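Local coordinates for protein extracellular invertase (Aspergillus kawachii, PDB 5XH8) that probably hydrolyses sucrose and related beta-fructofuranosides and, with high transfructosylation activity, transfers fructosyl groups to build fructooligosaccharides such as 1-kestose, at residues Glu273-Pro278 with Leu283-Asp288; Asn231-Asn236 with Ala240-Phe245; Tyr345-Leu348 with Leu352-Gln355; Ile127-Gly132 with Tyr164-Phe169. All blocks are in the same frame, centred on the assembly; numbering follows the deposited sequence.

Contact 1 of 4, residues Glu273-Pro278 with Leu283-Asp288; sequences EGSDLP and LTSIHD. With NA (sodium ion), chain B.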
loop_
_atom_site.group_PDB
_atom_site.type_symbol
_atom_site.label_atom_id
_atom_site.label_comp_id
_atom_site.label_asym_id
_atom_site.label_seq_id
_atom_site.Cartn_x
_atom_site.Cartn_y
_atom_site.Cartn_z
ATOM N N GLU A 273 -22.010 -14.290 0.123
ATOM C CA GLU A 273 -21.542 -15.119 1.219
ATOM C C GLU A 273 -22.572 -15.073 2.351
ATOM O O GLU A 273 -22.734 -14.039 3.012
ATOM C CB GLU A 273 -20.181 -14.644 1.730
ATOM C CG GLU A 273 -19.073 -14.694 0.690
ATOM C CD GLU A 273 -17.703 -14.620 1.333
ATOM O OE1 GLU A 273 -17.302 -15.621 1.979
ATOM O OE2 GLU A 273 -17.071 -13.547 1.234
ATOM N N GLY A 274 -23.252 -16.205 2.546
ATOM C CA GLY A 274 -24.301 -16.358 3.548
ATOM C C GLY A 274 -23.913 -17.174 4.759
ATOM O O GLY A 274 -22.860 -17.845 4.802
ATOM N N SER A 275 -24.789 -17.105 5.754
ATOM C CA SER A 275 -24.566 -17.734 7.043
ATOM C C SER A 275 -25.900 -17.929 7.732
ATOM O O SER A 275 -26.797 -17.127 7.531
ATOM C CB SER A 275 -23.721 -16.810 7.904
ATOM O OG SER A 275 -23.328 -17.432 9.115
ATOM N N ASP A 276 -26.016 -18.974 8.546
ATOM C CA ASP A 276 -27.032 -19.012 9.613
ATOM C C ASP A 276 -26.587 -18.114 10.741
ATOM O O ASP A 276 -25.412 -17.759 10.829
ATOM C CB ASP A 276 -27.191 -20.409 10.170
ATOM C CG ASP A 276 -27.555 -21.387 9.117
ATOM O OD1 ASP A 276 -28.578 -21.149 8.424
ATOM O OD2 ASP A 276 -26.796 -22.368 8.962
ATOM N N LEU A 277 -27.533 -17.737 11.594
ATOM C CA LEU A 277 -27.225 -17.029 12.836
ATOM C C LEU A 277 -27.221 -18.053 13.981
ATOM O O LEU A 277 -28.007 -18.998 13.938
ATOM C CB LEU A 277 -28.247 -15.923 13.092
ATOM C CG LEU A 277 -28.297 -14.824 12.027
ATOM C CD1 LEU A 277 -29.401 -13.830 12.355
ATOM C CD2 LEU A 277 -26.956 -14.114 11.890
ATOM N N PRO A 278 -26.321 -17.942 14.962
ATOM C CA PRO A 278 -25.215 -17.005 14.959
ATOM C C PRO A 278 -24.157 -17.371 13.907
ATOM O O PRO A 278 -24.059 -18.527 13.482
ATOM C CB PRO A 278 -24.618 -17.217 16.338
ATOM C CG PRO A 278 -24.720 -18.712 16.496
ATOM C CD PRO A 278 -25.993 -19.126 15.787
ATOM N N LEU A 283 -16.522 -18.871 8.586
ATOM C CA LEU A 283 -17.294 -19.820 7.788
ATOM C C LEU A 283 -18.358 -19.120 7.002
ATOM O O LEU A 283 -19.198 -18.412 7.571
ATOM C CB LEU A 283 -17.977 -20.885 8.656
ATOM C CG LEU A 283 -18.806 -21.948 7.893
ATOM C CD1 LEU A 283 -17.888 -22.796 7.026
ATOM C CD2 LEU A 283 -19.603 -22.841 8.840
ATOM N N THR A 284 -18.315 -19.335 5.687
ATOM C CA THR A 284 -19.415 -19.012 4.804
ATOM C C THR A 284 -20.170 -20.303 4.539
ATOM O O THR A 284 -19.604 -21.220 3.949
ATOM C CB THR A 284 -18.912 -18.418 3.481
ATOM O OG1 THR A 284 -18.265 -17.176 3.766
ATOM C CG2 THR A 284 -20.087 -18.189 2.529
ATOM N N SER A 285 -21.428 -20.386 4.988
ATOM C CA SER A 285 -22.167 -21.663 4.903
ATOM C C SER A 285 -22.954 -21.747 3.624
ATOM O O SER A 285 -23.202 -22.843 3.156
ATOM C CB SER A 285 -23.091 -21.875 6.115
ATOM O OG SER A 285 -23.939 -20.754 6.243
ATOM N N ILE A 286 -23.315 -20.601 3.043
ATOM C CA ILE A 286 -24.118 -20.555 1.817
ATOM C C ILE A 286 -23.397 -19.721 0.750
ATOM O O ILE A 286 -23.129 -18.552 0.977
ATOM C CB ILE A 286 -25.520 -19.924 2.100
ATOM C CG1 ILE A 286 -26.239 -20.636 3.281
ATOM C CG2 ILE A 286 -26.389 -19.952 0.854
ATOM C CD1 ILE A 286 -26.516 -22.120 3.049
ATOM N N HIS A 287 -23.122 -20.310 -0.417
ATOM C CA HIS A 287 -22.504 -19.580 -1.525
ATOM C C HIS A 287 -23.524 -19.467 -2.652
ATOM O O HIS A 287 -23.657 -20.387 -3.468
ATOM C CB HIS A 287 -21.234 -20.324 -1.993
ATOM C CG HIS A 287 -20.106 -20.320 -1.000
ATOM N ND1 HIS A 287 -20.047 -21.190 0.072
ATOM C CD2 HIS A 287 -18.977 -19.570 -0.934
ATOM C CE1 HIS A 287 -18.924 -20.985 0.744
ATOM N NE2 HIS A 287 -18.270 -19.991 0.167
ATOM N N ASP A 288 -24.249 -18.350 -2.706
ATOM C CA ASP A 288 -25.253 -18.115 -3.759
ATOM C C ASP A 288 -24.652 -17.465 -5.011
ATOM O O ASP A 288 -23.948 -16.475 -4.882
ATOM C CB ASP A 288 -26.365 -17.194 -3.249
ATOM C CG ASP A 288 -27.309 -17.875 -2.275
ATOM O OD1 ASP A 288 -27.353 -19.134 -2.220
ATOM O OD2 ASP A 288 -28.002 -17.112 -1.564
HETATM NA NA NA B . -23.944 -21.960 -5.064
HETATM O O HOH W 1 -21.066 -18.592 9.647
HETATM O O HOH W 2 -25.791 -20.843 -6.150
#
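The carboxylate of Glu273 and the hydroxyl of Thr284 meet where two antiparallel strands give way to loops. Thr284 OG1 donates to Glu273 OE1 at 2.6 Å, reaching that oxygen from its anti side and 32° out of the carboxylate plane. The two side chains cross at about a right angle: Glu273 leaves the strand with CG beside its backbone N (chi1 -61°) and runs on extended, while Thr284 turns OG1 to the acid. The Thr284 methyl CG2 packs 3.6 Å from Glu273 CB and lies off-centre over one face of the His287 ring.

The backbone pairing is consistent with this placement. Glu273 and His287 form a non-hydrogen-bonded pair, and Gly274 N donates to Ile286 O at 2.8 Å with an N-H...O angle of 164°. Gly274 O receives Ser285 N at 2.9 Å and, weakly, Ile286 N, so two residues face one glycine: a classic beta bulge. Farther out, a water bridges Ser275 OG and Leu283 O. His287 O binds sodium at 2.3 Å, in a site completed by Gly315, Phe316, Ser318 and water.

Glu273 OE2 bonds to Asn246, and Thr284 OG1 also engages His124 and Trp125. Glu273 is thus a buried acid whose orientation is set through both carboxylate oxygens; a glycerol about 4 Å from its side chain is consistent with a place at the edge of a pocket that can take a small polyol.

Contact 2 of 4, residues Asn231-Asn236 with Ala240-Phe245; sequences NSTWGN and AGRWAF
Asn231, Trp243 and Arg242 bury the most surface here, and each meets the other segment in its own way. Asn231 offers its backbone carbonyl to Arg242, which takes it side-on with two nitrogens: NH2 lies 2.8 Å and NE 3.2 Å from Asn231 O. That oxygen is only 1° out of the guanidinium plane, and NH2 makes the shorter bond of the two. Arg242 reaches it by bending at chi3 (69°), and Thr233 CB sits over the centre of one guanidinium face. Asn231 CB also rests over the face of the Phe245 ring, a CH-pi contact of 4.2 Å to the centroid.

Trp243 N donates to Ser232 O at 2.8 Å, and its indole CZ2 packs 3.7 Å from Trp234 CB, the two indoles extending alongside one another in a common direction. A water joins Trp243 NE1 to Thr233 O. Near the far end Thr233 OG1 donates to Gly241 O at 2.6 Å, in the carbonyl plane.

Both segments belong to the loop between strands 219-227 and 247-248. Trp243 packs on Leu290 and Val292 of strand 286-298 and meets Trp226 edge-to-face, while Trp234 and Ala240 lean on strand 302-311.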
loop_
_atom_site.group_PDB
_atom_site.type_symbol
_atom_site.label_atom_id
_atom_site.label_comp_id
_atom_site.label_asym_id
_atom_site.label_seq_id
_atom_site.Cartn_x
_atom_site.Cartn_y
_atom_site.Cartn_z
ATOM N N ASN A 231 -27.461 -8.972 5.087
ATOM C CA ASN A 231 -28.318 -10.153 5.040
ATOM C C ASN A 231 -29.769 -9.876 4.647
ATOM O O ASN A 231 -30.662 -10.627 5.004
ATOM C CB ASN A 231 -28.238 -10.945 6.349
ATOM C CG ASN A 231 -28.538 -12.420 6.157
ATOM O OD1 ASN A 231 -28.372 -12.977 5.073
ATOM N ND2 ASN A 231 -28.995 -13.061 7.211
ATOM N N SER A 232 -29.974 -8.824 3.863
ATOM C CA SER A 232 -31.245 -8.546 3.258
ATOM C C SER A 232 -31.382 -9.471 2.055
ATOM O O SER A 232 -30.452 -10.239 1.716
ATOM C CB SER A 232 -31.331 -7.063 2.859
ATOM O OG SER A 232 -30.259 -6.669 2.016
ATOM N N THR A 233 -32.553 -9.424 1.431
ATOM C CA THR A 233 -32.872 -10.328 0.329
ATOM C C THR A 233 -33.769 -9.658 -0.722
ATOM O O THR A 233 -34.517 -8.734 -0.401
ATOM C CB THR A 233 -33.533 -11.605 0.856
ATOM O OG1 THR A 233 -33.685 -12.521 -0.228
ATOM C CG2 THR A 233 -34.924 -11.301 1.490
ATOM N N TRP A 234 -33.663 -10.119 -1.971
ATOM C CA TRP A 234 -34.585 -9.724 -3.039
ATOM C C TRP A 234 -35.942 -10.391 -2.776
ATOM O O TRP A 234 -36.010 -11.625 -2.560
ATOM C CB TRP A 234 -34.057 -10.160 -4.396
ATOM C CG TRP A 234 -34.882 -9.720 -5.542
ATOM C CD1 TRP A 234 -35.529 -10.520 -6.440
ATOM C CD2 TRP A 234 -35.179 -8.374 -5.910
ATOM N NE1 TRP A 234 -36.201 -9.755 -7.357
ATOM C CE2 TRP A 234 -36.003 -8.431 -7.062
ATOM C CE3 TRP A 234 -34.816 -7.120 -5.393
ATOM C CZ2 TRP A 234 -36.482 -7.273 -7.707
ATOM C CZ3 TRP A 234 -35.282 -5.967 -6.033
ATOM C CH2 TRP A 234 -36.109 -6.055 -7.182
ATOM N N GLY A 235 -37.006 -9.577 -2.784
ATOM C CA GLY A 235 -38.357 -10.065 -2.447
ATOM C C GLY A 235 -38.376 -10.630 -1.038
ATOM O O GLY A 235 -37.946 -9.972 -0.104
ATOM N N ASN A 236 -38.833 -11.862 -0.888
ATOM C CA ASN A 236 -38.861 -12.539 0.418
ATOM C C ASN A 236 -37.890 -13.723 0.520
ATOM O O ASN A 236 -38.081 -14.598 1.375
ATOM C CB ASN A 236 -40.280 -13.033 0.702
ATOM C CG ASN A 236 -40.755 -14.067 -0.309
ATOM O OD1 ASN A 236 -40.006 -14.503 -1.196
ATOM N ND2 ASN A 236 -42.007 -14.458 -0.185
ATOM N N ALA A 240 -34.029 -15.413 -5.390
ATOM C CA ALA A 240 -32.656 -14.931 -5.612
ATOM C C ALA A 240 -31.820 -14.928 -4.348
ATOM O O ALA A 240 -31.039 -14.002 -4.097
ATOM C CB ALA A 240 -32.699 -13.557 -6.249
ATOM N N GLY A 241 -31.982 -15.993 -3.561
ATOM C CA GLY A 241 -31.186 -16.222 -2.374
ATOM C C GLY A 241 -31.247 -15.037 -1.450
ATOM O O GLY A 241 -32.326 -14.469 -1.248
ATOM N N ARG A 242 -30.089 -14.671 -0.898
ATOM C CA ARG A 242 -29.950 -13.468 -0.091
ATOM C C ARG A 242 -28.752 -12.638 -0.557
ATOM O O ARG A 242 -27.784 -13.151 -1.137
ATOM C CB ARG A 242 -29.806 -13.804 1.390
ATOM C CG ARG A 242 -30.807 -14.818 1.949
ATOM C CD ARG A 242 -30.800 -14.809 3.474
ATOM N NE ARG A 242 -31.367 -13.553 3.987
ATOM C CZ ARG A 242 -32.672 -13.303 4.197
ATOM N NH1 ARG A 242 -33.605 -14.212 3.963
ATOM N NH2 ARG A 242 -33.053 -12.108 4.637
ATOM N N TRP A 243 -28.853 -11.332 -0.334
ATOM C CA TRP A 243 -27.737 -10.425 -0.515
ATOM C C TRP A 243 -26.635 -10.750 0.503
ATOM O O TRP A 243 -25.463 -10.541 0.232
ATOM C CB TRP A 243 -28.179 -8.966 -0.384
ATOM C CG TRP A 243 -29.276 -8.520 -1.342
ATOM C CD1 TRP A 243 -30.391 -7.780 -1.019
ATOM C CD2 TRP A 243 -29.363 -8.762 -2.758
ATOM N NE1 TRP A 243 -31.157 -7.539 -2.140
ATOM C CE2 TRP A 243 -30.556 -8.131 -3.220
ATOM C CE3 TRP A 243 -28.562 -9.452 -3.688
ATOM C CZ2 TRP A 243 -30.947 -8.164 -4.563
ATOM C CZ3 TRP A 243 -28.955 -9.492 -5.022
ATOM C CH2 TRP A 243 -30.134 -8.849 -5.453
ATOM N N ALA A 244 -27.039 -11.242 1.675
ATOM C CA ALA A 244 -26.162 -11.931 2.595
ATOM C C ALA A 244 -25.088 -10.991 3.170
ATOM O O ALA A 244 -25.333 -9.769 3.288
ATOM C CB ALA A 244 -25.594 -13.189 1.936
ATOM N N PHE A 245 -23.919 -11.516 3.537
ATOM C CA PHE A 245 -22.967 -10.717 4.333
ATOM C C PHE A 245 -21.832 -10.056 3.580
ATOM O O PHE A 245 -21.129 -9.218 4.142
ATOM C CB PHE A 245 -22.429 -11.566 5.450
ATOM C CG PHE A 245 -23.479 -11.974 6.456
ATOM C CD1 PHE A 245 -24.251 -13.109 6.254
ATOM C CD2 PHE A 245 -23.683 -11.225 7.613
ATOM C CE1 PHE A 245 -25.206 -13.500 7.185
ATOM C CE2 PHE A 245 -24.645 -11.603 8.553
ATOM C CZ PHE A 245 -25.404 -12.745 8.340
HETATM O O HOH W 3 -33.577 -5.970 -1.759
HETATM O O HOH W 4 -34.379 -13.851 -3.024
HETATM O O HOH W 5 -31.233 -11.638 -2.739
#

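Contact 3 of 4, residues Tyr345-Leu348 with Leu352-Gln355; sequences YVWL and LFEQ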
loop_
_atom_site.group_PDB
_atom_site.type_symbol
_atom_site.label_atom_id
_atom_site.label_comp_id
_atom_site.label_asym_id
_atom_site.label_seq_id
_atom_site.Cartn_x
_atom_site.Cartn_y
_atom_site.Cartn_z
ATOM N N TYR A 345 -18.332 -18.231 -17.354
ATOM C CA TYR A 345 -17.934 -19.505 -16.768
ATOM C C TYR A 345 -18.198 -19.464 -15.280
ATOM O O TYR A 345 -17.592 -18.679 -14.538
ATOM C CB TYR A 345 -16.441 -19.791 -16.991
ATOM C CG TYR A 345 -16.038 -19.999 -18.415
ATOM C CD1 TYR A 345 -15.778 -18.910 -19.252
ATOM C CD2 TYR A 345 -15.888 -21.273 -18.938
ATOM C CE1 TYR A 345 -15.414 -19.093 -20.575
ATOM C CE2 TYR A 345 -15.511 -21.477 -20.248
ATOM C CZ TYR A 345 -15.279 -20.386 -21.074
ATOM O OH TYR A 345 -14.909 -20.565 -22.380
ATOM N N VAL A 346 -19.086 -20.332 -14.837
ATOM C CA VAL A 346 -19.348 -20.560 -13.426
ATOM C C VAL A 346 -18.359 -21.594 -12.870
ATOM O O VAL A 346 -18.028 -22.548 -13.549
ATOM C CB VAL A 346 -20.782 -21.089 -13.244
ATOM C CG1 VAL A 346 -21.087 -21.418 -11.776
ATOM C CG2 VAL A 346 -21.781 -20.064 -13.767
ATOM N N TRP A 347 -17.912 -21.397 -11.635
ATOM C CA TRP A 347 -17.041 -22.353 -10.955
ATOM C C TRP A 347 -17.901 -23.399 -10.260
ATOM O O TRP A 347 -18.878 -23.046 -9.608
ATOM C CB TRP A 347 -16.209 -21.634 -9.890
ATOM C CG TRP A 347 -15.264 -22.439 -9.047
ATOM C CD1 TRP A 347 -14.415 -23.409 -9.463
ATOM C CD2 TRP A 347 -15.044 -22.289 -7.639
ATOM N NE1 TRP A 347 -13.680 -23.876 -8.409
ATOM C CE2 TRP A 347 -14.048 -23.209 -7.273
ATOM C CE3 TRP A 347 -15.600 -21.466 -6.648
ATOM C CZ2 TRP A 347 -13.585 -23.334 -5.963
ATOM C CZ3 TRP A 347 -15.147 -21.593 -5.344
ATOM C CH2 TRP A 347 -14.151 -22.517 -5.011
ATOM N N LEU A 348 -17.499 -24.661 -10.361
ATOM C CA LEU A 348 -18.072 -25.742 -9.552
ATOM C C LEU A 348 -16.974 -26.251 -8.636
ATOM O O LEU A 348 -16.100 -27.032 -9.052
ATOM C CB LEU A 348 -18.609 -26.869 -10.442
ATOM C CG LEU A 348 -19.426 -27.978 -9.729
ATOM C CD1 LEU A 348 -20.723 -27.394 -9.206
ATOM C CD2 LEU A 348 -19.708 -29.176 -10.652
ATOM N N LEU A 352 -16.861 -28.748 -1.697
ATOM C CA LEU A 352 -17.750 -27.964 -0.842
ATOM C C LEU A 352 -17.018 -26.742 -0.253
ATOM O O LEU A 352 -17.101 -26.453 0.947
ATOM C CB LEU A 352 -18.362 -28.843 0.270
ATOM C CG LEU A 352 -19.234 -30.014 -0.205
ATOM C CD1 LEU A 352 -19.695 -30.838 0.994
ATOM C CD2 LEU A 352 -20.422 -29.508 -0.996
ATOM N N PHE A 353 -16.297 -26.030 -1.117
ATOM C CA PHE A 353 -15.513 -24.876 -0.687
ATOM C C PHE A 353 -14.579 -25.240 0.470
ATOM O O PHE A 353 -14.501 -24.543 1.459
ATOM C CB PHE A 353 -16.448 -23.713 -0.348
ATOM C CG PHE A 353 -17.494 -23.463 -1.398
ATOM C CD1 PHE A 353 -17.190 -22.709 -2.529
ATOM C CD2 PHE A 353 -18.780 -23.995 -1.264
ATOM C CE1 PHE A 353 -18.153 -22.489 -3.496
ATOM C CE2 PHE A 353 -19.745 -23.762 -2.227
ATOM C CZ PHE A 353 -19.437 -23.003 -3.338
ATOM N N GLU A 354 -13.916 -26.383 0.313
ATOM C CA GLU A 354 -12.970 -26.942 1.286
ATOM C C GLU A 354 -13.607 -27.365 2.603
ATOM O O GLU A 354 -12.945 -27.374 3.618
ATOM C CB GLU A 354 -11.772 -25.990 1.493
ATOM C CG GLU A 354 -11.180 -25.614 0.144
ATOM C CD GLU A 354 -9.941 -24.750 0.194
ATOM O OE1 GLU A 354 -9.399 -24.521 1.277
ATOM O OE2 GLU A 354 -9.500 -24.328 -0.893
ATOM N N GLN A 355 -14.879 -27.746 2.572
ATOM C CA GLN A 355 -15.559 -28.317 3.750
ATOM C C GLN A 355 -15.753 -29.846 3.657
ATOM O O GLN A 355 -16.136 -30.467 4.639
ATOM C CB GLN A 355 -16.917 -27.628 3.957
ATOM C CG GLN A 355 -16.838 -26.140 4.293
ATOM C CD GLN A 355 -16.075 -25.872 5.583
ATOM O OE1 GLN A 355 -15.195 -25.023 5.643
ATOM N NE2 GLN A 355 -16.402 -26.618 6.616
#
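Trp347 brings CZ3 of its six-membered ring to the edge of the Phe353 ring, 3.6 Å from Phe353 CE1. Phe353 CD1 is almost as near, 3.7 Å from the same CZ3, so the phenyl presents its CD1-CE1 side rather than a single corner. CZ3 lies near the plane of the phenyl ring. Seen from the indole, however, the phenylalanine arrives obliquely: the six-membered ring centroid of Trp347 is 5.6 Å from that of Phe353, and the planes stand at 73°. The pair is therefore an oblique aromatic contact and is neither a stack nor an edge-to-face pair.

The backbones stay well apart, and the two side chains run antiparallel, overlapping only at their ends. Trp347, on strand 341-348, holds CG trans to its own backbone N (chi1 179°), which carries the indole out toward the following loop. Phe353 sits in that loop with a left-handed backbone conformation, as do Leu352 and Glu354, and its ring is turned back to meet the tryptophan. One backbone bond, Gln355 N to Leu352 O at 3.0 Å, closes the turn.

The indole packs on Ala320 of strand 318-326; Phe353 stacks on His287, whose carbonyl binds sodium, and its backbone N bonds to Ser349 OG. The contact joins strand 341-348 of the propeller sheet to its following loop, beside the sodium site.

The small interface, 77 Å² in all, is purely apolar. It is thus likely to depend on dispersion and ring shape, while the indole N-H is satisfied by the Ile39 carbonyl of strand 37-47, in the same sheet.

Contact 4 of 4, residues Ile127-Gly132 with Tyr164-Phe169; sequences IPYTRG and YNVTAF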
loop_
_atom_site.group_PDB
_atom_site.type_symbol
_atom_site.label_atom_id
_atom_site.label_comp_id
_atom_site.label_asym_id
_atom_site.label_seq_id
_atom_site.Cartn_x
_atom_site.Cartn_y
_atom_site.Cartn_z
ATOM N N ILE A 127 -14.811 -11.651 10.377
ATOM C CA ILE A 127 -13.772 -11.273 11.357
ATOM C C ILE A 127 -13.295 -9.862 11.101
ATOM O O ILE A 127 -13.576 -9.302 10.028
ATOM C CB ILE A 127 -12.580 -12.248 11.340
ATOM C CG1 ILE A 127 -11.893 -12.288 9.950
ATOM C CG2 ILE A 127 -13.029 -13.621 11.803
ATOM C CD1 ILE A 127 -10.592 -13.076 9.925
ATOM N N PRO A 128 -12.564 -9.266 12.067
ATOM C CA PRO A 128 -12.062 -7.916 11.776
ATOM C C PRO A 128 -11.123 -7.904 10.562
ATOM O O PRO A 128 -10.386 -8.871 10.331
ATOM C CB PRO A 128 -11.335 -7.511 13.076
ATOM C CG PRO A 128 -12.021 -8.339 14.149
ATOM C CD PRO A 128 -12.348 -9.650 13.479
ATOM N N TYR A 129 -11.194 -6.833 9.782
ATOM C CA TYR A 129 -10.386 -6.719 8.583
ATOM C C TYR A 129 -8.973 -6.207 8.909
ATOM O O TYR A 129 -8.815 -5.217 9.631
ATOM C CB TYR A 129 -11.083 -5.763 7.630
ATOM C CG TYR A 129 -10.558 -5.788 6.236
ATOM C CD1 TYR A 129 -10.994 -6.751 5.329
ATOM C CD2 TYR A 129 -9.590 -4.881 5.826
ATOM C CE1 TYR A 129 -10.512 -6.784 4.029
ATOM C CE2 TYR A 129 -9.100 -4.900 4.535
ATOM C CZ TYR A 129 -9.559 -5.850 3.636
ATOM O OH TYR A 129 -9.086 -5.845 2.338
ATOM N N THR A 130 -7.944 -6.862 8.379
ATOM C CA THR A 130 -6.568 -6.357 8.525
ATOM C C THR A 130 -6.301 -5.313 7.452
ATOM O O THR A 130 -6.404 -5.598 6.278
ATOM C CB THR A 130 -5.566 -7.486 8.393
ATOM O OG1 THR A 130 -5.844 -8.411 9.417
ATOM C CG2 THR A 130 -4.110 -7.003 8.540
ATOM N N ARG A 131 -5.971 -4.105 7.875
ATOM C CA ARG A 131 -5.659 -2.992 6.985
ATOM C C ARG A 131 -4.605 -3.389 5.948
ATOM O O ARG A 131 -3.600 -4.007 6.282
ATOM C CB ARG A 131 -5.149 -1.795 7.821
ATOM C CG ARG A 131 -4.826 -0.523 7.028
ATOM C CD ARG A 131 -6.065 0.268 6.730
ATOM N NE ARG A 131 -5.752 1.501 6.028
ATOM C CZ ARG A 131 -5.306 2.614 6.603
ATOM N NH1 ARG A 131 -5.064 2.678 7.913
ATOM N NH2 ARG A 131 -5.062 3.673 5.852
ATOM N N GLY A 132 -4.846 -3.049 4.684
ATOM C CA GLY A 132 -3.897 -3.373 3.627
ATOM C C GLY A 132 -3.822 -4.845 3.235
ATOM O O GLY A 132 -2.955 -5.212 2.454
ATOM N N TYR A 164 -12.951 3.468 5.493
ATOM C CA TYR A 164 -14.000 2.456 5.301
ATOM C C TYR A 164 -13.564 1.166 5.983
ATOM O O TYR A 164 -12.432 0.713 5.797
ATOM C CB TYR A 164 -14.259 2.202 3.818
ATOM C CG TYR A 164 -15.159 3.211 3.127
ATOM C CD1 TYR A 164 -15.284 4.536 3.587
ATOM C CD2 TYR A 164 -15.885 2.845 1.989
ATOM C CE1 TYR A 164 -16.100 5.458 2.927
ATOM C CE2 TYR A 164 -16.704 3.768 1.318
ATOM C CZ TYR A 164 -16.813 5.068 1.796
ATOM O OH TYR A 164 -17.624 5.996 1.161
ATOM N N ASN A 165 -14.452 0.603 6.792
ATOM C CA ASN A 165 -14.215 -0.628 7.514
ATOM C C ASN A 165 -14.834 -1.770 6.692
ATOM O O ASN A 165 -15.984 -2.226 6.920
ATOM C CB ASN A 165 -14.839 -0.513 8.900
ATOM C CG ASN A 165 -14.610 -1.745 9.749
ATOM O OD1 ASN A 165 -13.801 -2.610 9.434
ATOM N ND2 ASN A 165 -15.331 -1.826 10.844
ATOM N N VAL A 166 -14.088 -2.179 5.672
ATOM C CA VAL A 166 -14.569 -3.178 4.726
ATOM C C VAL A 166 -14.625 -4.613 5.277
ATOM O O VAL A 166 -13.796 -4.992 6.092
ATOM C CB VAL A 166 -13.736 -3.179 3.439
ATOM C CG1 VAL A 166 -13.910 -1.852 2.710
ATOM C CG2 VAL A 166 -12.262 -3.502 3.732
ATOM N N THR A 167 -15.599 -5.397 4.799
ATOM C CA THR A 167 -15.652 -6.840 5.018
ATOM C C THR A 167 -14.701 -7.592 4.083
ATOM O O THR A 167 -14.233 -8.692 4.417
ATOM C CB THR A 167 -17.056 -7.406 4.762
ATOM O OG1 THR A 167 -17.584 -6.887 3.535
ATOM C CG2 THR A 167 -18.001 -7.065 5.929
ATOM N N ALA A 168 -14.475 -6.983 2.919
ATOM C CA ALA A 168 -13.720 -7.508 1.803
ATOM C C ALA A 168 -13.564 -6.379 0.808
ATOM O O ALA A 168 -14.407 -5.458 0.755
ATOM C CB ALA A 168 -14.467 -8.651 1.123
ATOM N N PHE A 169 -12.508 -6.474 -0.004
ATOM C CA PHE A 169 -12.191 -5.467 -1.004
ATOM C C PHE A 169 -11.346 -6.074 -2.134
ATOM O O PHE A 169 -10.128 -5.893 -2.189
ATOM C CB PHE A 169 -11.479 -4.302 -0.321
ATOM C CG PHE A 169 -11.321 -3.092 -1.189
ATOM C CD1 PHE A 169 -12.415 -2.319 -1.521
ATOM C CD2 PHE A 169 -10.081 -2.702 -1.623
ATOM C CE1 PHE A 169 -12.273 -1.204 -2.327
ATOM C CE2 PHE A 169 -9.925 -1.578 -2.418
ATOM C CZ PHE A 169 -11.029 -0.821 -2.763
HETATM O O HOH W 6 -13.064 -4.762 10.774
#
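This is a buried packing contact between a loop and the start of a strand: residues 127-132 connect strands 112-118 and 134-140 of one four-stranded antiparallel sheet, and residues 164-169 lead into strand 166-176, an outermost strand of the next. Tyr129 carries nearly all of it. Its ring receives the methyl CG2 of Val166 over the centre of one face, 3.4 Å from the centroid and 7° off the ring normal, a nearly perpendicular CH-pi approach. CE2 and CZ are the ring atoms nearest that methyl. Tyr129 CG lies opposite the backbone N (chi1 -166°), and this directs the ring across the strand. With Val166 CG1 anti to the carbonyl carbon (chi1 -65°), CG2 falls between the backbone N and the carbonyl carbon and meets the ring.

Near the root of the side chain Tyr129 CB lies 3.2 Å from Val166 O. At the other end Tyr129 OH passes 3.9 Å from Phe169 CB, but its polar partner is Glu134 OE1, which also accepts from Phe169 N. One carboxylate oxygen therefore ties the tyrosine tip to the strand. A water links the two segments, accepting from Tyr129 N at 3.0 Å and donating to Asn165 OD1 at 2.6 Å.

Arg131 reaches the second subunit, bonding to Gln217 O and Val156 O there. The two successive four-stranded sheets are consistent with adjacent blades of the GH32 beta-propeller, which this contact joins.

Overall arrangement
All four contacts lie in the GH32 N-terminal region. Contact 4 is the buried one, contacts 1 and 2 are partly buried, and contact 3 is a surface contact. Contacts 1 and 2 touch, Phe245 N lying 2.8 Å from Glu273 O, a probable hydrogen bond, and Arg242 N 3.3 Å from Asp288 OD2. Contacts 1 and 3 share the surroundings of the sodium site. Contact 4 touches contact 2, Thr167 CG2 lying 4.2 Å from Phe245 O, but not contacts 1 or 3. The chemistry follows position: a bulged hairpin with an acid-hydroxyl bond in contact 1, a loop mixing backbone, arginine and water bonds with aromatic packing in contact 2, and apolar aromatic packing joining a strand to its own following loop in contact 3 and two sheets in contact 4.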